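Local coordinates for centrosomal protein of 192 kDa (Homo sapiens, PDB 6FVI) that helps centrosomes mature and bipolar spindles assemble in mitosis as a scaffold for the kinases AURKA and PLK1, represented by its seventh PapD-like (ASH) domain, at residues Cys84-Gly89 and Gly95-Ser100; Leu43-His48 and Val53-Ser58; Pro62-Gly67 and Gly72-Ala77. All blocks are in the same frame, centred on the assembly; numbering follows the deposited sequence. Where two conformers were deposited one is given.

Contact 1 of 3, residues Cys84-Gly89 and Gly95-Ser100; sequences CSPISG and GIQKVS
S85 and S100 form an antiparallel hydrogen-bonded pair, with S85 N donating to S100 O at 2.9 Å and S100 N returning the bond to S85 O at 2.8 Å. This single rung belongs to the beta hairpin of strands 82-91 and 96-103 in a PapD-like, immunoglobulin-type beta sandwich, and it is where the two strands part company. The peptide bond before P86 is cis and breaks strand 82-91 at this point. Farther on, I87 and G89 pair through the backbone with L57 and W55, whereas Q97 and V99 bond to L45 and L43, so the hairpin arms end up in different sheets.

The core side of the rung is apolar. V99 CG1, anti to its own backbone N (chi1 177°), reaches C84 CB at 3.9 Å, and both residues also touch L57 of strand 53-66. On the solvent side a water links K98 O to the S100 hydroxyl, with a weak third bond to S85 O.

Beside the rung, the P86 ring lies against the Q97 carboxamide, with P86 CG 3.6 Å from Q97 NE2. A bend at chi2 (70°) turns that amide onward along its own strand. There Q97 NE2 donates to K98 O over 2.9 Å, nearly straight at 172°; K98 O lies in the amide plane, but the nitrogen sits above the carbonyl plane.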
ATOM      1  N   CYS A  84      -0.211   2.043  -9.773  1.00  9.10           N
ATOM      2  CA  CYS A  84      -0.662   0.713  -9.428  1.00  9.22           C
ATOM      3  C   CYS A  84      -1.731   0.270 -10.405  1.00  9.69           C
ATOM      4  O   CYS A  84      -2.533   1.093 -10.860  1.00 12.40           O
ATOM      5  CB  CYS A  84      -1.256   0.704  -8.021  1.00 10.30           C
ATOM      6  SG  CYS A  84      -0.105   1.150  -6.709  1.00 11.92           S
ATOM      7  N   SER A  85      -1.782  -1.026 -10.696  1.00  9.38           N
ATOM      8  CA  SER A  85      -2.786  -1.594 -11.585  0.50 10.85           C
ATOM      9  C   SER A  85      -3.132  -3.004 -11.130  1.00 10.52           C
ATOM     10  O   SER A  85      -2.225  -3.801 -10.932  1.00 13.62           O
ATOM     11  CB  SER A  85      -2.200  -1.682 -12.984  0.50 12.24           C
ATOM     12  OG  SER A  85      -3.120  -2.268 -13.863  0.50 17.07           O
ATOM     13  N   PRO A  86      -4.404  -3.370 -11.005  1.00  9.59           N
ATOM     14  CA  PRO A  86      -5.585  -2.494 -10.999  1.00  9.15           C
ATOM     15  C   PRO A  86      -5.630  -1.653  -9.721  1.00  9.20           C
ATOM     16  O   PRO A  86      -4.917  -1.923  -8.752  1.00 10.71           O
ATOM     17  CB  PRO A  86      -6.767  -3.489 -11.038  1.00 10.99           C
ATOM     18  CG  PRO A  86      -6.205  -4.803 -10.804  1.00 12.68           C
ATOM     19  CD  PRO A  86      -4.745  -4.772 -10.711  1.00 11.41           C
ATOM     20  N   ILE A  87      -6.519  -0.661  -9.750  1.00 10.02           N
ATOM     21  CA  ILE A  87      -6.692   0.115  -8.516  0.50 10.57           C
ATOM     22  C   ILE A  87      -8.005  -0.111  -7.818  1.00  9.15           C
ATOM     23  O   ILE A  87      -8.156   0.344  -6.690  1.00  9.97           O
ATOM     24  CB  ILE A  87      -6.405   1.612  -8.667  0.50 10.74           C
ATOM     25  CG1 ILE A  87      -7.463   2.253  -9.545  0.50 11.11           C
ATOM     26  CG2 ILE A  87      -5.003   1.834  -9.205  0.50 12.73           C
ATOM     27  CD1 ILE A  87      -7.303   3.739  -9.649  0.50 13.96           C
ATOM     28  N   SER A  88      -8.900  -0.895  -8.391  1.00  9.38           N
ATOM     29  CA  SER A  88     -10.051  -1.368  -7.651  0.70  9.13           C
ATOM     30  C   SER A  88     -10.577  -2.616  -8.262  1.00  8.45           C
ATOM     31  O   SER A  88     -10.180  -2.988  -9.375  1.00  9.38           O
ATOM     32  CB  SER A  88     -11.130  -0.323  -7.598  0.70 10.10           C
ATOM     33  OG  SER A  88     -11.598  -0.061  -8.884  0.70 11.14           O
ATOM     34  N   GLY A  89     -11.430  -3.297  -7.520  1.00  8.32           N
ATOM     35  CA  GLY A  89     -11.935  -4.544  -7.996  1.00  9.12           C
ATOM     36  C   GLY A  89     -12.835  -5.215  -7.002  1.00  8.13           C
ATOM     37  O   GLY A  89     -13.148  -4.668  -5.938  1.00  8.32           O
ATOM     38  N   GLY A  95      -9.611 -15.657  -2.963  1.00 10.69           N
ATOM     39  CA  GLY A  95      -8.872 -15.166  -4.106  1.00  9.37           C
ATOM     40  C   GLY A  95      -7.639 -14.345  -3.761  1.00  8.87           C
ATOM     41  O   GLY A  95      -7.568 -13.695  -2.737  1.00  9.32           O
ATOM     42  N   ILE A  96      -6.705 -14.360  -4.706  1.00  8.49           N
ATOM     43  CA  ILE A  96      -5.483 -13.554  -4.649  1.00  8.63           C
ATOM     44  C   ILE A  96      -5.429 -12.664  -5.879  1.00  8.53           C
ATOM     45  O   ILE A  96      -5.488 -13.153  -7.019  1.00  9.85           O
ATOM     46  CB  ILE A  96      -4.229 -14.468  -4.593  1.00  9.22           C
ATOM     47  CG1 ILE A  96      -4.249 -15.385  -3.371  1.00 10.28           C
ATOM     48  CG2 ILE A  96      -2.960 -13.610  -4.632  1.00 11.10           C
ATOM     49  CD1 ILE A  96      -3.305 -16.561  -3.462  1.00 12.32           C
ATOM     50  N   GLN A  97      -5.301 -11.356  -5.641  1.00  7.93           N
ATOM     51  CA  GLN A  97      -5.170 -10.349  -6.679  1.00  7.99           C
ATOM     52  C   GLN A  97      -3.766  -9.782  -6.667  1.00  8.13           C
ATOM     53  O   GLN A  97      -3.335  -9.196  -5.672  1.00  9.63           O
ATOM     54  CB  GLN A  97      -6.164  -9.212  -6.422  1.00  8.52           C
ATOM     55  CG  GLN A  97      -6.005  -8.012  -7.349  1.00  8.67           C
ATOM     56  CD  GLN A  97      -6.430  -8.310  -8.766  1.00  8.96           C
ATOM     57  OE1 GLN A  97      -7.595  -8.622  -8.998  1.00  9.77           O
ATOM     58  NE2 GLN A  97      -5.511  -8.191  -9.716  1.00 10.66           N
ATOM     59  N   LYS A  98      -3.072  -9.868  -7.790  1.00  8.78           N
ATOM     60  CA  LYS A  98      -1.790  -9.223  -7.913  0.50  9.72           C
ATOM     61  C   LYS A  98      -2.011  -7.763  -8.341  1.00  9.25           C
ATOM     62  O   LYS A  98      -2.759  -7.491  -9.292  1.00 10.45           O
ATOM     63  CB  LYS A  98      -0.905  -9.967  -8.922  0.50 11.42           C
ATOM     64  CG  LYS A  98       0.513  -9.417  -8.988  0.50 13.03           C
ATOM     65  CD  LYS A  98       1.226  -9.918 -10.213  0.50 18.40           C
ATOM     66  CE  LYS A  98       2.036 -11.146  -9.900  0.50 24.33           C
ATOM     67  NZ  LYS A  98       3.474 -10.785  -9.775  0.50 28.59           N
ATOM     68  N   VAL A  99      -1.335  -6.871  -7.635  1.00  9.42           N
ATOM     69  CA  VAL A  99      -1.326  -5.455  -7.996  1.00  9.62           C
ATOM     70  C   VAL A  99       0.090  -5.183  -8.550  1.00  9.38           C
ATOM     71  O   VAL A  99       1.078  -5.315  -7.838  1.00  9.94           O
ATOM     72  CB  VAL A  99      -1.641  -4.565  -6.802  1.00 10.33           C
ATOM     73  CG1 VAL A  99      -1.539  -3.090  -7.202  1.00 11.16           C
ATOM     74  CG2 VAL A  99      -3.049  -4.865  -6.268  1.00 11.97           C
ATOM     75  N   SER A 100       0.144  -4.835  -9.832  1.00  8.97           N
ATOM     76  CA  SER A 100       1.391  -4.496 -10.505  1.00  8.66           C
ATOM     77  C   SER A 100       1.699  -3.031 -10.272  1.00  8.74           C
ATOM     78  O   SER A 100       0.834  -2.189 -10.432  1.00 10.36           O
ATOM     79  CB  SER A 100       1.259  -4.826 -11.973  1.00 11.24           C
ATOM     80  OG  SER A 100       1.030  -6.224 -12.125  1.00 14.82           O
TER
HETATM   81  O   HOH W   1      -1.638  -6.932 -11.797  1.00 15.49           O

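Contact 2 of 3, residues Leu43-His48 and Val53-Ser58; sequences LELENH and VKWHLS
L45 against W55 and N47 against V53 are cross-sheet core contacts: side chains from the two sheets meet in the middle of the immunoglobulin-like sandwich, with no hydrogen bond between the two segments. Residues 43-48 belong to the sheet that carries strand 96-103, while 53-58 run in the other, between strands 82-91 and 109-121. The CA atoms of L45 and W55 are 9.3 Å apart, a gap bridged entirely by side chains.

L45 sends one methyl across it. L45 CD1 stands over a face of the indole, 3.9 Å from the centroid of the six-membered ring of W55 and 20° off its normal, a CH-pi contact. W55 holds CG between its backbone N and carbonyl carbon (chi1 63°), which stands the ring up in the interior, where L57 CG meets its edge in plane and Q97 and L91 also touch it. With an alanine in place of W55, L45 CD1 is likely to face a gap, and Q97 and L91 to lose their neighbour.

Nearer the turn the sheets converge, and N47 ND2 lies 3.5 Å from V53 CG2. That amide is buried but well provided for: ND2 donates to T51 O and L91 O, and OD1 accepts from G49 N. With its polar atoms engaged by backbone groups, N47 can meet a valine in the interior without bringing an unmet polar demand into the core.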
ATOM      1  N   LEU A  43       2.540  -6.305  -5.412  1.00  9.93           N
ATOM      2  CA  LEU A  43       2.070  -6.808  -4.118  1.00  9.75           C
ATOM      3  C   LEU A  43       0.832  -7.635  -4.409  1.00  8.97           C
ATOM      4  O   LEU A  43       0.323  -7.645  -5.528  1.00  9.96           O
ATOM      5  CB  LEU A  43       1.825  -5.709  -3.107  1.00 11.09           C
ATOM      6  CG  LEU A  43       0.773  -4.671  -3.452  1.00 11.70           C
ATOM      7  CD1 LEU A  43      -0.676  -5.139  -3.197  1.00 12.02           C
ATOM      8  CD2 LEU A  43       1.067  -3.425  -2.613  1.00 14.10           C
ATOM      9  N   GLU A  44       0.378  -8.371  -3.414  1.00  8.61           N
ATOM     10  CA  GLU A  44      -0.809  -9.151  -3.560  1.00  8.46           C
ATOM     11  C   GLU A  44      -1.773  -8.841  -2.453  1.00  8.06           C
ATOM     12  O   GLU A  44      -1.389  -8.653  -1.297  1.00  9.41           O
ATOM     13  CB  GLU A  44      -0.522 -10.667  -3.559  1.00 10.29           C
ATOM     14  CG  GLU A  44       0.161 -11.114  -4.811  1.00 11.81           C
ATOM     15  CD  GLU A  44       0.476 -12.617  -4.848  1.00 14.02           C
ATOM     16  OE1 GLU A  44       0.379 -13.286  -3.806  1.00 15.81           O
ATOM     17  OE2 GLU A  44       0.866 -13.074  -5.920  1.00 17.59           O
ATOM     18  N   LEU A  45      -3.051  -8.778  -2.833  0.50  8.27           N
ATOM     19  CA  LEU A  45      -4.147  -8.834  -1.869  0.50  8.66           C
ATOM     20  C   LEU A  45      -4.676 -10.242  -1.836  0.50  8.67           C
ATOM     21  O   LEU A  45      -4.856 -10.885  -2.876  0.50  8.90           O
ATOM     22  CB  LEU A  45      -5.285  -7.904  -2.256  0.50  8.51           C
ATOM     23  CG  LEU A  45      -4.826  -6.467  -2.391  0.50 10.33           C
ATOM     24  CD1 LEU A  45      -5.900  -5.643  -3.089  0.50 11.00           C
ATOM     25  CD2 LEU A  45      -4.469  -5.906  -1.035  0.50 14.26           C
ATOM     26  N   GLU A  46      -4.930 -10.730  -0.640  1.00  9.09           N
ATOM     27  CA  GLU A  46      -5.487 -12.088  -0.510  1.00  9.11           C
ATOM     28  C   GLU A  46      -6.676 -12.043   0.424  1.00  9.54           C
ATOM     29  O   GLU A  46      -6.589 -11.563   1.569  1.00 10.66           O
ATOM     30  CB  GLU A  46      -4.429 -13.056   0.005  1.00 10.26           C
ATOM     31  CG  GLU A  46      -4.930 -14.486   0.096  1.00 11.33           C
ATOM     32  CD  GLU A  46      -3.869 -15.523   0.251  1.00 12.76           C
ATOM     33  OE1 GLU A  46      -2.669 -15.234   0.059  1.00 16.18           O
ATOM     34  OE2 GLU A  46      -4.256 -16.673   0.545  1.00 13.82           O
ATOM     35  N   ASN A  47      -7.794 -12.563  -0.067  1.00  9.32           N
ATOM     36  CA  ASN A  47      -9.044 -12.604   0.682  1.00  9.48           C
ATOM     37  C   ASN A  47      -9.178 -13.951   1.391  1.00 10.79           C
ATOM     38  O   ASN A  47      -9.500 -14.950   0.771  1.00 12.73           O
ATOM     39  CB  ASN A  47     -10.201 -12.357  -0.278  1.00  9.71           C
ATOM     40  CG  ASN A  47     -11.548 -12.396   0.401  1.00  9.79           C
ATOM     41  OD1 ASN A  47     -11.656 -12.579   1.612  1.00 11.88           O
ATOM     42  ND2 ASN A  47     -12.587 -12.184  -0.388  1.00 10.31           N
ATOM     43  N   HIS A  48      -8.882 -13.941   2.689  1.00 11.68           N
ATOM     44  CA  HIS A  48      -9.007 -15.165   3.494  1.00 13.78           C
ATOM     45  C   HIS A  48     -10.398 -15.448   4.018  1.00 15.00           C
ATOM     46  O   HIS A  48     -10.598 -16.466   4.672  1.00 21.32           O
ATOM     47  CB  HIS A  48      -8.056 -15.096   4.679  1.00 15.99           C
ATOM     48  CG  HIS A  48      -6.629 -15.032   4.280  1.00 16.22           C
ATOM     49  ND1 HIS A  48      -5.923 -16.157   3.930  1.00 20.67           N
ATOM     50  CD2 HIS A  48      -5.770 -13.993   4.159  1.00 20.17           C
ATOM     51  CE1 HIS A  48      -4.686 -15.815   3.625  1.00 19.60           C
ATOM     52  NE2 HIS A  48      -4.568 -14.506   3.751  1.00 21.33           N
ATOM     53  N   VAL A  53     -15.144  -9.381  -1.666  1.00  8.50           N
ATOM     54  CA  VAL A  53     -14.698  -8.131  -1.104  1.00  8.29           C
ATOM     55  C   VAL A  53     -14.487  -7.084  -2.173  1.00  7.97           C
ATOM     56  O   VAL A  53     -13.765  -7.305  -3.154  1.00 10.47           O
ATOM     57  CB  VAL A  53     -13.419  -8.379  -0.304  1.00  9.46           C
ATOM     58  CG1 VAL A  53     -12.680  -7.095   0.034  1.00 11.12           C
ATOM     59  CG2 VAL A  53     -13.741  -9.150   0.969  1.00 10.57           C
ATOM     60  N   LYS A  54     -15.068  -5.912  -1.965  1.00  7.41           N
ATOM     61  CA  LYS A  54     -14.809  -4.730  -2.793  0.50  8.07           C
ATOM     62  C   LYS A  54     -13.584  -4.027  -2.252  1.00  7.99           C
ATOM     63  O   LYS A  54     -13.538  -3.741  -1.062  1.00  9.70           O
ATOM     64  CB  LYS A  54     -15.975  -3.742  -2.716  0.50 10.14           C
ATOM     65  CG  LYS A  54     -15.619  -2.340  -3.242  0.50 12.22           C
ATOM     66  CD  LYS A  54     -15.478  -2.325  -4.739  0.50 11.65           C
ATOM     67  CE  LYS A  54     -14.590  -1.187  -5.233  0.50 16.47           C
ATOM     68  NZ  LYS A  54     -15.331   0.087  -5.068  0.50 16.02           N
ATOM     69  N   TRP A  55     -12.628  -3.703  -3.118  1.00  7.97           N
ATOM     70  CA  TRP A  55     -11.408  -3.044  -2.688  1.00  8.14           C
ATOM     71  C   TRP A  55     -11.056  -1.901  -3.612  1.00  7.73           C
ATOM     72  O   TRP A  55     -11.405  -1.899  -4.794  1.00  8.28           O
ATOM     73  CB  TRP A  55     -10.252  -4.066  -2.591  1.00  8.62           C
ATOM     74  CG  TRP A  55      -9.888  -4.698  -3.901  1.00  7.72           C
ATOM     75  CD1 TRP A  55     -10.423  -5.827  -4.425  1.00  8.08           C
ATOM     76  CD2 TRP A  55      -8.923  -4.237  -4.846  1.00  8.08           C
ATOM     77  NE1 TRP A  55      -9.874  -6.084  -5.651  1.00  8.19           N
ATOM     78  CE2 TRP A  55      -8.941  -5.130  -5.927  1.00  7.97           C
ATOM     79  CE3 TRP A  55      -8.005  -3.163  -4.876  1.00  9.43           C
ATOM     80  CZ2 TRP A  55      -8.095  -4.988  -7.028  1.00  9.29           C
ATOM     81  CZ3 TRP A  55      -7.167  -3.045  -5.969  1.00 10.67           C
ATOM     82  CH2 TRP A  55      -7.228  -3.938  -7.026  1.00 10.56           C
ATOM     83  N   HIS A  56     -10.299  -0.947  -3.067  1.00  7.99           N
ATOM     84  CA  HIS A  56      -9.843   0.202  -3.806  1.00  8.46           C
ATOM     85  C   HIS A  56      -8.558   0.704  -3.192  1.00  8.28           C
ATOM     86  O   HIS A  56      -8.467   0.814  -1.966  1.00 11.17           O
ATOM     87  CB  HIS A  56     -10.917   1.300  -3.746  1.00 11.19           C
ATOM     88  CG  HIS A  56     -10.478   2.614  -4.295  1.00 12.47           C
ATOM     89  ND1 HIS A  56     -10.257   2.879  -5.625  1.00 16.81           N
ATOM     90  CD2 HIS A  56     -10.107   3.734  -3.632  1.00 16.00           C
ATOM     91  CE1 HIS A  56      -9.895   4.141  -5.767  1.00 15.93           C
ATOM     92  NE2 HIS A  56      -9.763   4.675  -4.573  1.00 19.79           N
ATOM     93  N   LEU A  57      -7.586   1.028  -4.022  1.00  8.34           N
ATOM     94  CA  LEU A  57      -6.300   1.602  -3.593  1.00  9.94           C
ATOM     95  C   LEU A  57      -6.283   3.058  -3.795  1.00 10.18           C
ATOM     96  O   LEU A  57      -6.708   3.517  -4.847  1.00 14.40           O
ATOM     97  CB  LEU A  57      -5.124   1.203  -4.530  1.00 14.25           C
ATOM     98  CG  LEU A  57      -4.998  -0.262  -4.779  1.00 15.12           C
ATOM     99  CD1 LEU A  57      -3.871  -0.694  -5.629  1.00 14.80           C
ATOM    100  CD2 LEU A  57      -4.921  -1.037  -3.457  1.00 17.24           C
ATOM    101  N   SER A  58      -5.709   3.767  -2.838  1.00 11.12           N
ATOM    102  CA  SER A  58      -5.536   5.174  -3.030  0.50 14.84           C
ATOM    103  C   SER A  58      -4.283   5.656  -2.370  1.00 12.42           C
ATOM    104  O   SER A  58      -3.810   5.122  -1.394  1.00 14.06           O
ATOM    105  CB  SER A  58      -6.736   5.935  -2.508  0.50 19.03           C
ATOM    106  OG  SER A  58      -6.797   5.799  -1.112  0.50 21.05           O
TER

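Contact 3 of 3, residues Pro62-Gly67 and Gly72-Ala77; sequences PPYVKG and GDVFRA
Y64 with R76 and V65 with F75 are the two antiparallel bridges of a short beta hairpin, strand 53-66 against strand 75-76, at one end of the PapD-like sandwich. V65 and F75 form the hydrogen-bonded pair, V65 N to F75 O at 2.8 Å and F75 N back to V65 O. Two residues along, beyond the Y64-R76 pair, A77 N continues the ladder to P63 O.

The two faces fit together differently. On the face of V65 and F75 the bump is the A77 methyl. A77 CB sits in a hollow between the P63 ring, 4.1 Å from P63 CB, and V65 CG2, 4.2 Å off. On the face of Y64 and R76, the forked V74 fits between Y64 and K66: V74 CG1 comes to 3.8 Å from Y64 CB, near the plane of the tyrosine ring at its edge, and V74 CG2 lies by K66 CB. V74 and Y64 run side by side and point the same way. From the R76 side, the guanidinium reaches Y64 CB, its plane almost perpendicular to the tyrosine ring.

R76 bends at chi2 (-75°), laying CD against the carbonyl oxygens of P62 and P63 and carrying its end across to the segment opposite. R76 NH1 then bonds P62 O at 2.8 Å, nearly along the C=O axis, although the N-H is bent to 133°. P62, a known hydroxylation site unmodified here, lies at the surface with its CB by the A77 carbonyl.

Along its other edge, strand 53-66 pairs with strand 109-121 through Y64 to A112 and K66 to D110. At the turn end, a water accepts from G67 N at 2.8 Å and donates to D73 O at 3.0 Å.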
ATOM      1  N   PRO A  62       0.705  13.030  -2.538  1.00 10.80           N
ATOM      2  CA  PRO A  62       1.630  12.835  -3.660  1.00 10.41           C
ATOM      3  C   PRO A  62       2.969  12.296  -3.175  1.00  8.76           C
ATOM      4  O   PRO A  62       3.303  12.385  -1.999  1.00  9.08           O
ATOM      5  CB  PRO A  62       1.771  14.241  -4.258  1.00 12.46           C
ATOM      6  CG  PRO A  62       0.460  14.883  -3.920  1.00 16.45           C
ATOM      7  CD  PRO A  62       0.185  14.409  -2.517  1.00 14.55           C
ATOM      8  N   PRO A  63       3.772  11.761  -4.076  1.00  7.87           N
ATOM      9  CA  PRO A  63       5.096  11.294  -3.651  1.00  7.15           C
ATOM     10  C   PRO A  63       5.886  12.391  -2.994  1.00  6.67           C
ATOM     11  O   PRO A  63       5.817  13.551  -3.420  1.00  7.90           O
ATOM     12  CB  PRO A  63       5.759  10.879  -4.981  1.00  8.00           C
ATOM     13  CG  PRO A  63       4.625  10.664  -5.932  1.00  9.94           C
ATOM     14  CD  PRO A  63       3.602  11.656  -5.538  1.00  9.09           C
ATOM     15  N   TYR A  64       6.660  12.019  -1.998  1.00  6.43           N
ATOM     16  CA  TYR A  64       7.599  12.912  -1.372  1.00  6.56           C
ATOM     17  C   TYR A  64       8.995  12.504  -1.762  1.00  6.50           C
ATOM     18  O   TYR A  64       9.308  11.308  -1.887  1.00  7.25           O
ATOM     19  CB  TYR A  64       7.399  12.987   0.162  1.00  7.46           C
ATOM     20  CG  TYR A  64       7.564  11.695   0.909  1.00  7.65           C
ATOM     21  CD1 TYR A  64       6.511  10.781   1.004  1.00  7.82           C
ATOM     22  CD2 TYR A  64       8.740  11.379   1.552  1.00  8.24           C
ATOM     23  CE1 TYR A  64       6.647   9.607   1.712  1.00  8.25           C
ATOM     24  CE2 TYR A  64       8.900  10.210   2.257  1.00  8.69           C
ATOM     25  CZ  TYR A  64       7.829   9.324   2.347  1.00  8.68           C
ATOM     26  OH  TYR A  64       7.950   8.145   3.038  1.00 10.17           O
ATOM     27  N   VAL A  65       9.854  13.499  -2.027  1.00  6.42           N
ATOM     28  CA  VAL A  65      11.097  13.259  -2.724  1.00  6.66           C
ATOM     29  C   VAL A  65      12.220  14.035  -2.060  1.00  7.32           C
ATOM     30  O   VAL A  65      12.112  15.245  -1.831  1.00  7.85           O
ATOM     31  CB  VAL A  65      10.988  13.648  -4.206  1.00  7.42           C
ATOM     32  CG1 VAL A  65      12.168  13.084  -4.983  1.00  8.36           C
ATOM     33  CG2 VAL A  65       9.672  13.157  -4.790  1.00  8.04           C
ATOM     34  N   LYS A  66      13.321  13.352  -1.800  0.50  9.18           N
ATOM     35  CA  LYS A  66      14.469  13.995  -1.178  0.50 10.32           C
ATOM     36  C   LYS A  66      15.639  13.861  -2.133  0.50 10.35           C
ATOM     37  O   LYS A  66      15.687  13.003  -3.024  0.50 10.06           O
ATOM     38  CB  LYS A  66      14.761  13.386   0.202  0.50 13.82           C
ATOM     39  CG  LYS A  66      15.262  11.957   0.195  0.50 13.78           C
ATOM     40  CD  LYS A  66      15.448  11.357   1.583  0.50 18.73           C
ATOM     41  CE  LYS A  66      15.447   9.837   1.469  0.50 22.97           C
ATOM     42  NZ  LYS A  66      15.115   9.106   2.724  0.50 29.04           N
ATOM     43  N   GLY A  67      16.607  14.739  -1.937  1.00 11.18           N
ATOM     44  CA  GLY A  67      17.772  14.713  -2.785  1.00 11.41           C
ATOM     45  C   GLY A  67      17.540  15.241  -4.169  1.00 10.59           C
ATOM     46  O   GLY A  67      18.308  14.927  -5.075  1.00 12.72           O
ATOM     47  N   GLY A  72      18.290  20.446   1.204  1.00 11.78           N
ATOM     48  CA  GLY A  72      17.953  19.691   2.407  1.00 11.78           C
ATOM     49  C   GLY A  72      16.467  19.604   2.682  1.00 10.41           C
ATOM     50  O   GLY A  72      16.076  19.216   3.787  1.00 11.65           O
ATOM     51  N   ASP A  73      15.644  19.966   1.691  1.00  9.48           N
ATOM     52  CA  ASP A  73      14.211  19.907   1.835  1.00  9.08           C
ATOM     53  C   ASP A  73      13.664  18.700   1.091  1.00  8.79           C
ATOM     54  O   ASP A  73      14.127  18.324   0.016  1.00 12.25           O
ATOM     55  CB  ASP A  73      13.574  21.174   1.285  1.00  9.67           C
ATOM     56  CG  ASP A  73      13.817  22.388   2.130  1.00 10.55           C
ATOM     57  OD1 ASP A  73      13.961  22.235   3.353  1.00 11.14           O
ATOM     58  OD2 ASP A  73      13.853  23.520   1.561  1.00 13.39           O
ATOM     59  N   VAL A  74      12.597  18.147   1.643  1.00  7.90           N
ATOM     60  CA  VAL A  74      11.763  17.150   0.991  1.00  7.50           C
ATOM     61  C   VAL A  74      10.641  17.875   0.263  1.00  7.53           C
ATOM     62  O   VAL A  74       9.952  18.729   0.832  1.00  9.59           O
ATOM     63  CB  VAL A  74      11.226  16.164   2.024  1.00  7.86           C
ATOM     64  CG1 VAL A  74      10.272  15.175   1.389  1.00  9.00           C
ATOM     65  CG2 VAL A  74      12.356  15.399   2.666  1.00  9.79           C
ATOM     66  N   PHE A  75      10.464  17.537  -1.018  1.00  6.76           N
ATOM     67  CA  PHE A  75       9.446  18.146  -1.863  1.00  7.28           C
ATOM     68  C   PHE A  75       8.320  17.156  -2.131  1.00  7.05           C
ATOM     69  O   PHE A  75       8.445  15.966  -1.856  1.00  8.09           O
ATOM     70  CB  PHE A  75      10.057  18.590  -3.181  1.00  8.00           C
ATOM     71  CG  PHE A  75      11.149  19.599  -3.006  1.00  8.95           C
ATOM     72  CD1 PHE A  75      10.941  20.821  -2.392  1.00 12.81           C
ATOM     73  CD2 PHE A  75      12.401  19.295  -3.386  1.00 13.30           C
ATOM     74  CE1 PHE A  75      11.975  21.715  -2.216  1.00 13.40           C
ATOM     75  CE2 PHE A  75      13.438  20.187  -3.240  1.00 15.44           C
ATOM     76  CZ  PHE A  75      13.208  21.386  -2.643  1.00 13.05           C
ATOM     77  N   ARG A  76       7.218  17.669  -2.659  1.00  7.40           N
ATOM     78  CA  ARG A  76       6.177  16.820  -3.230  1.00  7.54           C
ATOM     79  C   ARG A  76       6.295  16.815  -4.741  1.00  7.85           C
ATOM     80  O   ARG A  76       6.414  17.880  -5.372  1.00  9.05           O
ATOM     81  CB  ARG A  76       4.791  17.310  -2.852  1.00  9.22           C
ATOM     82  CG  ARG A  76       4.413  17.157  -1.410  1.00  9.92           C
ATOM     83  CD  ARG A  76       4.070  15.740  -1.009  1.00 10.20           C
ATOM     84  NE  ARG A  76       3.544  15.724   0.357  1.00 10.81           N
ATOM     85  CZ  ARG A  76       3.397  14.642   1.096  1.00  9.99           C
ATOM     86  NH1 ARG A  76       3.685  13.469   0.607  1.00  9.63           N
ATOM     87  NH2 ARG A  76       2.952  14.742   2.336  1.00 11.31           N
ATOM     88  N   ALA A  77       6.255  15.636  -5.350  1.00  7.67           N
ATOM     89  CA  ALA A  77       6.229  15.576  -6.807  1.00  7.94           C
ATOM     90  C   ALA A  77       4.893  16.110  -7.312  1.00  8.32           C
ATOM     91  O   ALA A  77       3.857  15.962  -6.656  1.00 10.07           O
ATOM     92  CB  ALA A  77       6.434  14.162  -7.289  1.00  8.22           C
TER
HETATM   93  O   HOH W   2      14.352  16.860  -2.432  0.50  8.58           O
HETATM   94  O   HOH W   3      16.734  16.767   0.008  1.00 21.10           O

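Contacts 1 and 2 share one end of the sandwich, their centres about 7 Å apart, and touch directly, S88 CB packing 3.2 Å from W55 O and I96 CG2 3.5 Å from E44 OE1. The two arms of contact 1 thus lie beside the two segments of contact 2, one in each sheet. The touching residues of contact 2 are all buried and work by side-chain packing; contact 1 lies at the surface, with a backbone rung and a water bridge. Contact 3 is also a surface hairpin, but larger and gripped by an arginine, with its centre about 28 Å from that of contact 2. Strand 53-66 serves both, in the core at 53-58 and at the periphery at 62-66.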